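Local coordinates for ubiquitin domain-containing protein DSK2,putative (Plasmodium falciparum, PDB 6JL3) that probably acts as a ubiquitin shuttle factor, its ubiquitin-like domain being recognised by receptors of the proteasome, at residues S8-G13 with G68-L73; V4-F9 with T18-P23. All coordinates share one frame; numbering follows the deposited sequence.

Interaction 1 of 2, residues S8-G13 with G68-L73; sequences SFKVTG and GNTMHL
Phe9 and Met71 both turn CG beside the backbone N (chi1 -74° and -55°), and their side chains run side by side from neighbouring strands into the core. Met71 CB approaches the Phe9 ring obliquely, 3.8 Å from CE2 of Phe9, while the extended thioether carries SD to 5.0 Å from the ring centroid of Phe9, a Met-aromatic contact that is likewise oblique. Leu73 CB approaches the same ring at CD2 of Phe9 and also meets Val11 CG2 at 4.1 Å. Leu30 and Cys34 of helix 27-35 cover this apolar face.

The strands are parallel, and Ser8 and Lys10 each use both N and O: Ser8 N gives to Asn69 O, Ser8 O takes Met71 N at 2.8 Å, Lys10 N gives to Met71 O at 2.9 Å, and Lys10 O takes Leu73 N from 28° off the carbonyl plane. A weak bond from Thr12 N to Leu73 O ends the series. On the other face the extended Lys10 chain runs alongside the imidazole, its CB 3.8 Å from His72 CD2, and its CG touches Thr70 CG2. The contact thus divides its chemistry: one face is sulfur, aromatic and aliphatic packing; the other, with Ser8, Thr70, Lys10 and His72, is largely open to solvent.

Interaction 2 of 2, residues V4-F9 with T18-P23; sequences VINVSF and TVAIEP
Strands 5-9 and 18-21 run antiparallel, their directions 148° apart, and hydrogen-bonded pairs alternate with non-hydrogen-bonded ones. Ile5 and Ile21 exchange two bonds, N of Ile5 to O of Ile21 and N of Ile21 to O of Ile5, each 2.8 Å long. Val7 and Val19 repeat the exchange, Val7 N lying 2.9 Å from Val19 O. Between these pairs Asn6 faces Ala20, and beyond them Ser8 faces Thr18, where the backbones close to 4.1 Å between the CA atoms.

Ile5, Val7, Val19 and Ile21 share the inner face. CG1 of Ile21 sits between its own backbone N and carbonyl carbon (chi1 61°), and from there CD1 of Ile21 swings across to Val7 CG2 at 3.7 Å. Ile5 CG1 meets Ile21 CG1, and the far end of Ile5 crosses to Pro23, with CD1 4.1 Å from Pro23 CB. Val19 CG2 comes to the edge of the Phe9 ring near its plane, beside CE1. Ile33 of helix 27-35 packs on both Val19 and Ile21.

The outer face is more polar. Ser8 OG and Thr18 OG1 share a hydrogen bond of 2.7 Å that clips the strands together, while Asn6 OD1 lies against the Ala20 methyl group. At the open end Val4 CG2 touches Ala20 CB. A hairpin of the first two strands, with helix 27-35 packed against its apolar face, is the opening unit of the ubiquitin beta-grasp fold.

Overall arrangement
Strand 5-11 is the common element: interaction 1 pairs it with strand 70-75 on one edge, interaction 2 with strand 15-21 on the other, and Ser8 and Phe9 belong to both. The two centres lie about 11 Å apart in one mixed five-stranded sheet. Interaction 2 is local, its segments only nine residues apart in a hairpin, whereas interaction 1 spans 55 residues and brings the last strand back beside the first, after helix 27-35 has crossed the sheet. They touch through a probable hydrogen bond from Gly68 N to Asn6 O and where Met71 CG packs on Val7 CG1. Together they hold strand 5-11 inside the beta-grasp domain, the module expected to meet proteasomal receptors.

Interaction 1 of 2, residues S8-G13 with G68-L73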
ATOM      1  N   SER A   8       6.383   0.335   4.280  1.00 10.09           N
ATOM      2  CA  SER A   8       7.007   1.435   3.571  1.00 10.38           C
ATOM      3  C   SER A   8       6.591   1.404   2.109  1.00 10.53           C
ATOM      4  O   SER A   8       6.355   0.340   1.536  1.00 12.17           O
ATOM      5  CB  SER A   8       8.527   1.337   3.670  1.00 13.20           C
ATOM      6  OG  SER A   8       8.951   1.499   5.007  1.00 15.12           O
ATOM      7  N   PHE A   9       6.513   2.587   1.512  1.00  9.84           N
ATOM      8  CA  PHE A   9       6.162   2.738   0.112  1.00 10.08           C
ATOM      9  C   PHE A   9       7.251   3.488  -0.632  1.00 10.88           C
ATOM     10  O   PHE A   9       7.747   4.522  -0.161  1.00 13.51           O
ATOM     11  CB  PHE A   9       4.851   3.493  -0.040  1.00 10.81           C
ATOM     12  CG  PHE A   9       3.681   2.668   0.318  1.00 11.43           C
ATOM     13  CD1 PHE A   9       3.263   2.594   1.630  1.00 13.43           C
ATOM     14  CD2 PHE A   9       3.030   1.917  -0.644  1.00 14.16           C
ATOM     15  CE1 PHE A   9       2.202   1.810   1.972  1.00 16.57           C
ATOM     16  CE2 PHE A   9       1.962   1.134  -0.307  1.00 14.61           C
ATOM     17  CZ  PHE A   9       1.550   1.078   1.004  1.00 14.78           C
ATOM     18  N   LYS A  10       7.613   2.959  -1.793  1.00 10.32           N
ATOM     19  CA  LYS A  10       8.409   3.658  -2.787  1.00 11.00           C
ATOM     20  C   LYS A  10       7.458   4.070  -3.897  1.00 10.40           C
ATOM     21  O   LYS A  10       6.805   3.211  -4.512  1.00 11.99           O
ATOM     22  CB  LYS A  10       9.515   2.754  -3.313  1.00 12.48           C
ATOM     23  CG  LYS A  10      10.578   2.491  -2.266  1.00 15.20           C
ATOM     24  CD  LYS A  10      11.663   1.580  -2.785  1.00 20.55           C
ATOM     25  CE  LYS A  10      12.869   1.552  -1.854  1.00 24.88           C
ATOM     26  NZ  LYS A  10      13.995   0.786  -2.467  1.00 29.97           N
ATOM     27  N   VAL A  11       7.355   5.378  -4.121  1.00 10.21           N
ATOM     28  CA  VAL A  11       6.389   5.962  -5.038  1.00 10.67           C
ATOM     29  C   VAL A  11       7.132   6.586  -6.209  1.00 11.05           C
ATOM     30  O   VAL A  11       8.195   7.196  -6.028  1.00 11.50           O
ATOM     31  CB  VAL A  11       5.552   7.037  -4.314  1.00 11.38           C
ATOM     32  CG1 VAL A  11       4.415   7.518  -5.196  1.00 12.94           C
ATOM     33  CG2 VAL A  11       5.045   6.520  -2.976  1.00 13.24           C
ATOM     34  N   THR A  12       6.549   6.462  -7.406  1.00 11.02           N
ATOM     35  CA  THR A  12       7.126   7.080  -8.592  1.00 11.79           C
ATOM     36  C   THR A  12       7.486   8.532  -8.305  1.00 11.85           C
ATOM     37  O   THR A  12       6.760   9.251  -7.605  1.00 13.06           O
ATOM     38  CB  THR A  12       6.123   7.043  -9.748  1.00 14.16           C
ATOM     39  OG1 THR A  12       5.635   5.715  -9.928  1.00 15.14           O
ATOM     40  CG2 THR A  12       6.772   7.487 -11.051  1.00 16.64           C
ATOM     41  N   GLY A  13       8.614   8.967  -8.855  1.00 12.62           N
ATOM     42  CA  GLY A  13       9.100  10.306  -8.616  1.00 13.38           C
ATOM     43  C   GLY A  13      10.005  10.445  -7.421  1.00 15.04           C
ATOM     44  O   GLY A  13      10.168  11.562  -6.916  1.00 16.47           O
ATOM     45  N   GLY A  68       7.613  -4.158   8.310  1.00 10.12           N
ATOM     46  CA  GLY A  68       8.835  -3.725   7.664  1.00 10.64           C
ATOM     47  C   GLY A  68       8.853  -3.900   6.161  1.00 10.64           C
ATOM     48  O   GLY A  68       9.791  -3.424   5.516  1.00 12.11           O
ATOM     49  N   ASN A  69       7.852  -4.565   5.586  1.00  9.62           N
ATOM     50  CA  ASN A  69       7.826  -4.762   4.145  1.00 10.16           C
ATOM     51  C   ASN A  69       7.761  -3.423   3.414  1.00 10.21           C
ATOM     52  O   ASN A  69       7.225  -2.433   3.922  1.00 11.47           O
ATOM     53  CB  ASN A  69       6.601  -5.594   3.720  1.00 10.50           C
ATOM     54  CG  ASN A  69       6.731  -7.107   3.973  1.00 11.23           C
ATOM     55  OD1 ASN A  69       5.733  -7.826   3.875  1.00 12.00           O
ATOM     56  ND2 ASN A  69       7.931  -7.588   4.280  1.00 12.62           N
ATOM     57  N   THR A  70       8.281  -3.422   2.191  1.00 10.36           N
ATOM     58  CA  THR A  70       8.180  -2.298   1.276  1.00 11.15           C
ATOM     59  C   THR A  70       7.318  -2.701   0.087  1.00 11.00           C
ATOM     60  O   THR A  70       7.438  -3.809  -0.437  1.00 14.55           O
ATOM     61  CB  THR A  70       9.570  -1.850   0.793  1.00 14.04           C
ATOM     62  OG1 THR A  70      10.348  -1.428   1.922  0.70 11.48           O
ATOM     63  CG2 THR A  70       9.467  -0.705  -0.206  1.00 16.28           C
ATOM     64  N   MET A  71       6.424  -1.807  -0.307  1.00  9.33           N
ATOM     65  CA  MET A  71       5.617  -1.945  -1.505  1.00  9.47           C
ATOM     66  C   MET A  71       5.934  -0.780  -2.430  1.00  9.44           C
ATOM     67  O   MET A  71       6.488   0.241  -2.014  1.00 10.57           O
ATOM     68  CB  MET A  71       4.128  -1.913  -1.158  1.00 10.77           C
ATOM     69  CG  MET A  71       3.720  -2.947  -0.128  1.00 11.04           C
ATOM     70  SD  MET A  71       1.934  -3.064   0.037  1.00 12.36           S
ATOM     71  CE  MET A  71       1.774  -4.340   1.279  1.00 12.78           C
ATOM     72  N   HIS A  72       5.582  -0.934  -3.699  1.00  8.79           N
ATOM     73  CA  HIS A  72       5.682   0.159  -4.647  1.00  9.08           C
ATOM     74  C   HIS A  72       4.297   0.691  -4.958  1.00  9.20           C
ATOM     75  O   HIS A  72       3.324  -0.063  -5.030  1.00 10.74           O
ATOM     76  CB  HIS A  72       6.374  -0.264  -5.936  1.00 11.30           C
ATOM     77  CG  HIS A  72       7.838  -0.476  -5.777  1.00 12.91           C
ATOM     78  ND1 HIS A  72       8.364  -1.593  -5.168  1.00 14.89           N
ATOM     79  CD2 HIS A  72       8.895   0.291  -6.133  1.00 15.90           C
ATOM     80  CE1 HIS A  72       9.681  -1.514  -5.167  1.00 19.18           C
ATOM     81  NE2 HIS A  72      10.030  -0.378  -5.747  1.00 19.81           N
ATOM     82  N   LEU A  73       4.216   1.993  -5.137  1.00  9.19           N
ATOM     83  CA  LEU A  73       2.992   2.670  -5.540  1.00  9.32           C
ATOM     84  C   LEU A  73       3.260   3.380  -6.857  1.00  9.47           C
ATOM     85  O   LEU A  73       4.166   4.222  -6.945  1.00 10.70           O
ATOM     86  CB  LEU A  73       2.565   3.659  -4.458  1.00 10.94           C
ATOM     87  CG  LEU A  73       1.285   4.430  -4.732  1.00 11.67           C
ATOM     88  CD1 LEU A  73       0.097   3.502  -4.828  1.00 16.06           C
ATOM     89  CD2 LEU A  73       1.092   5.456  -3.629  1.00 14.32           C
TER

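Interaction 2 of 2, residues V4-F9 with T18-P23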
ATOM      1  N   VAL A   4      -0.371  -2.673  15.234  1.00 18.54           N
ATOM      2  CA  VAL A   4      -0.042  -2.198  13.901  1.00 15.28           C
ATOM      3  C   VAL A   4       1.331  -2.714  13.489  1.00 13.92           C
ATOM      4  O   VAL A   4       2.173  -3.076  14.317  1.00 17.18           O
ATOM      5  CB  VAL A   4      -0.119  -0.659  13.785  1.00 17.35           C
ATOM      6  CG1 VAL A   4      -1.567  -0.190  13.866  1.00 17.74           C
ATOM      7  CG2 VAL A   4       0.727   0.009  14.868  1.00 18.26           C
ATOM      8  N   ILE A   5       1.527  -2.767  12.172  1.00 12.23           N
ATOM      9  CA  ILE A   5       2.795  -3.087  11.540  1.00 11.68           C
ATOM     10  C   ILE A   5       3.179  -1.900  10.661  1.00 11.74           C
ATOM     11  O   ILE A   5       2.329  -1.130  10.214  1.00 12.96           O
ATOM     12  CB  ILE A   5       2.718  -4.389  10.704  1.00 11.68           C
ATOM     13  CG1 ILE A   5       1.751  -4.230   9.525  1.00 11.31           C
ATOM     14  CG2 ILE A   5       2.320  -5.575  11.587  1.00 13.41           C
ATOM     15  CD1 ILE A   5       1.912  -5.310   8.449  1.00 12.96           C
ATOM     16  N   ASN A   6       4.472  -1.770  10.393  1.00 11.35           N
ATOM     17  CA  ASN A   6       4.947  -0.732   9.492  1.00 11.06           C
ATOM     18  C   ASN A   6       5.063  -1.276   8.075  1.00 11.41           C
ATOM     19  O   ASN A   6       5.568  -2.381   7.857  1.00 13.98           O
ATOM     20  CB  ASN A   6       6.317  -0.211   9.936  1.00 13.92           C
ATOM     21  CG  ASN A   6       6.242   0.616  11.196  1.00 20.66           C
ATOM     22  OD1 ASN A   6       5.406   1.514  11.318  1.00 22.13           O
ATOM     23  ND2 ASN A   6       7.112   0.313  12.149  0.66 23.37           N
ATOM     24  N   VAL A   7       4.582  -0.494   7.115  1.00  9.95           N
ATOM     25  CA  VAL A   7       4.765  -0.771   5.699  1.00 10.80           C
ATOM     26  C   VAL A   7       5.312   0.490   5.047  1.00 10.18           C
ATOM     27  O   VAL A   7       4.784   1.590   5.259  1.00 11.22           O
ATOM     28  CB  VAL A   7       3.455  -1.210   5.019  1.00 12.38           C
ATOM     29  CG1 VAL A   7       3.661  -1.417   3.525  1.00 13.78           C
ATOM     30  CG2 VAL A   7       2.924  -2.478   5.683  1.00 14.73           C
ATOM     31  N   SER A   8       6.383   0.335   4.280  1.00 10.09           N
ATOM     32  CA  SER A   8       7.007   1.435   3.571  1.00 10.38           C
ATOM     33  C   SER A   8       6.591   1.404   2.109  1.00 10.53           C
ATOM     34  O   SER A   8       6.355   0.340   1.536  1.00 12.17           O
ATOM     35  CB  SER A   8       8.527   1.337   3.670  1.00 13.20           C
ATOM     36  OG  SER A   8       8.951   1.499   5.007  1.00 15.12           O
ATOM     37  N   PHE A   9       6.513   2.587   1.512  1.00  9.84           N
ATOM     38  CA  PHE A   9       6.162   2.738   0.112  1.00 10.08           C
ATOM     39  C   PHE A   9       7.251   3.488  -0.632  1.00 10.88           C
ATOM     40  O   PHE A   9       7.747   4.522  -0.161  1.00 13.51           O
ATOM     41  CB  PHE A   9       4.851   3.493  -0.040  1.00 10.81           C
ATOM     42  CG  PHE A   9       3.681   2.668   0.318  1.00 11.43           C
ATOM     43  CD1 PHE A   9       3.263   2.594   1.630  1.00 13.43           C
ATOM     44  CD2 PHE A   9       3.030   1.917  -0.644  1.00 14.16           C
ATOM     45  CE1 PHE A   9       2.202   1.810   1.972  1.00 16.57           C
ATOM     46  CE2 PHE A   9       1.962   1.134  -0.307  1.00 14.61           C
ATOM     47  CZ  PHE A   9       1.550   1.078   1.004  1.00 14.78           C
ATOM     48  N   THR A  18       6.430   5.851   5.167  1.00 10.12           N
ATOM     49  CA  THR A  18       6.106   4.650   5.928  1.00 10.08           C
ATOM     50  C   THR A  18       4.868   4.932   6.763  1.00 10.74           C
ATOM     51  O   THR A  18       4.725   6.027   7.312  1.00 12.72           O
ATOM     52  CB  THR A  18       7.274   4.249   6.851  1.00 11.75           C
ATOM     53  OG1 THR A  18       8.439   3.983   6.057  1.00 13.56           O
ATOM     54  CG2 THR A  18       6.936   3.023   7.692  1.00 13.67           C
ATOM     55  N   VAL A  19       3.967   3.948   6.836  1.00 10.55           N
ATOM     56  CA  VAL A  19       2.765   4.040   7.653  1.00 10.68           C
ATOM     57  C   VAL A  19       2.674   2.834   8.579  1.00  9.93           C
ATOM     58  O   VAL A  19       3.217   1.765   8.306  1.00 12.76           O
ATOM     59  CB  VAL A  19       1.475   4.169   6.813  1.00 11.78           C
ATOM     60  CG1 VAL A  19       1.351   5.571   6.257  1.00 13.40           C
ATOM     61  CG2 VAL A  19       1.443   3.130   5.696  1.00 12.93           C
ATOM     62  N   ALA A  20       1.964   3.025   9.683  1.00 10.02           N
ATOM     63  CA  ALA A  20       1.658   1.960  10.630  1.00 10.29           C
ATOM     64  C   ALA A  20       0.190   1.601  10.452  1.00 10.53           C
ATOM     65  O   ALA A  20      -0.685   2.447  10.656  1.00 11.63           O
ATOM     66  CB  ALA A  20       1.932   2.418  12.063  1.00 13.36           C
ATOM     67  N   ILE A  21      -0.068   0.357  10.061  1.00 11.41           N
ATOM     68  CA  ILE A  21      -1.393  -0.080   9.658  1.00 11.70           C
ATOM     69  C   ILE A  21      -1.751  -1.375  10.377  1.00 12.52           C
ATOM     70  O   ILE A  21      -0.881  -2.150  10.786  1.00 12.98           O
ATOM     71  CB  ILE A  21      -1.464  -0.281   8.128  1.00 12.10           C
ATOM     72  CG1 ILE A  21      -0.464  -1.351   7.670  1.00 13.58           C
ATOM     73  CG2 ILE A  21      -1.187   1.026   7.410  1.00 14.99           C
ATOM     74  CD1 ILE A  21      -0.638  -1.765   6.223  1.00 18.03           C
ATOM     75  N   GLU A  22      -3.047  -1.613  10.519  1.00 13.85           N
ATOM     76  CA  GLU A  22      -3.507  -2.925  10.953  1.00 16.38           C
ATOM     77  C   GLU A  22      -3.309  -3.911   9.810  1.00 16.11           C
ATOM     78  O   GLU A  22      -3.678  -3.608   8.673  1.00 17.33           O
ATOM     79  CB  GLU A  22      -4.974  -2.871  11.326  1.00 17.80           C
ATOM     80  CG  GLU A  22      -5.204  -2.272  12.678  1.00 22.78           C
ATOM     81  CD  GLU A  22      -5.626  -0.823  12.606  0.70 26.94           C
ATOM     82  OE1 GLU A  22      -5.745  -0.204  13.681  0.84 31.78           O
ATOM     83  OE2 GLU A  22      -5.842  -0.301  11.488  0.48 26.21           O
ATOM     84  N   PRO A  23      -2.739  -5.097  10.067  1.00 16.97           N
ATOM     85  CA  PRO A  23      -2.389  -5.994   8.951  1.00 19.99           C
ATOM     86  C   PRO A  23      -3.577  -6.559   8.193  1.00 20.78           C
ATOM     87  O   PRO A  23      -3.371  -7.097   7.097  1.00 23.65           O
ATOM     88  CB  PRO A  23      -1.568  -7.106   9.622  1.00 22.76           C
ATOM     89  CG  PRO A  23      -1.886  -7.017  11.068  1.00 22.01           C
ATOM     90  CD  PRO A  23      -2.205  -5.574  11.354  1.00 20.72           C
TER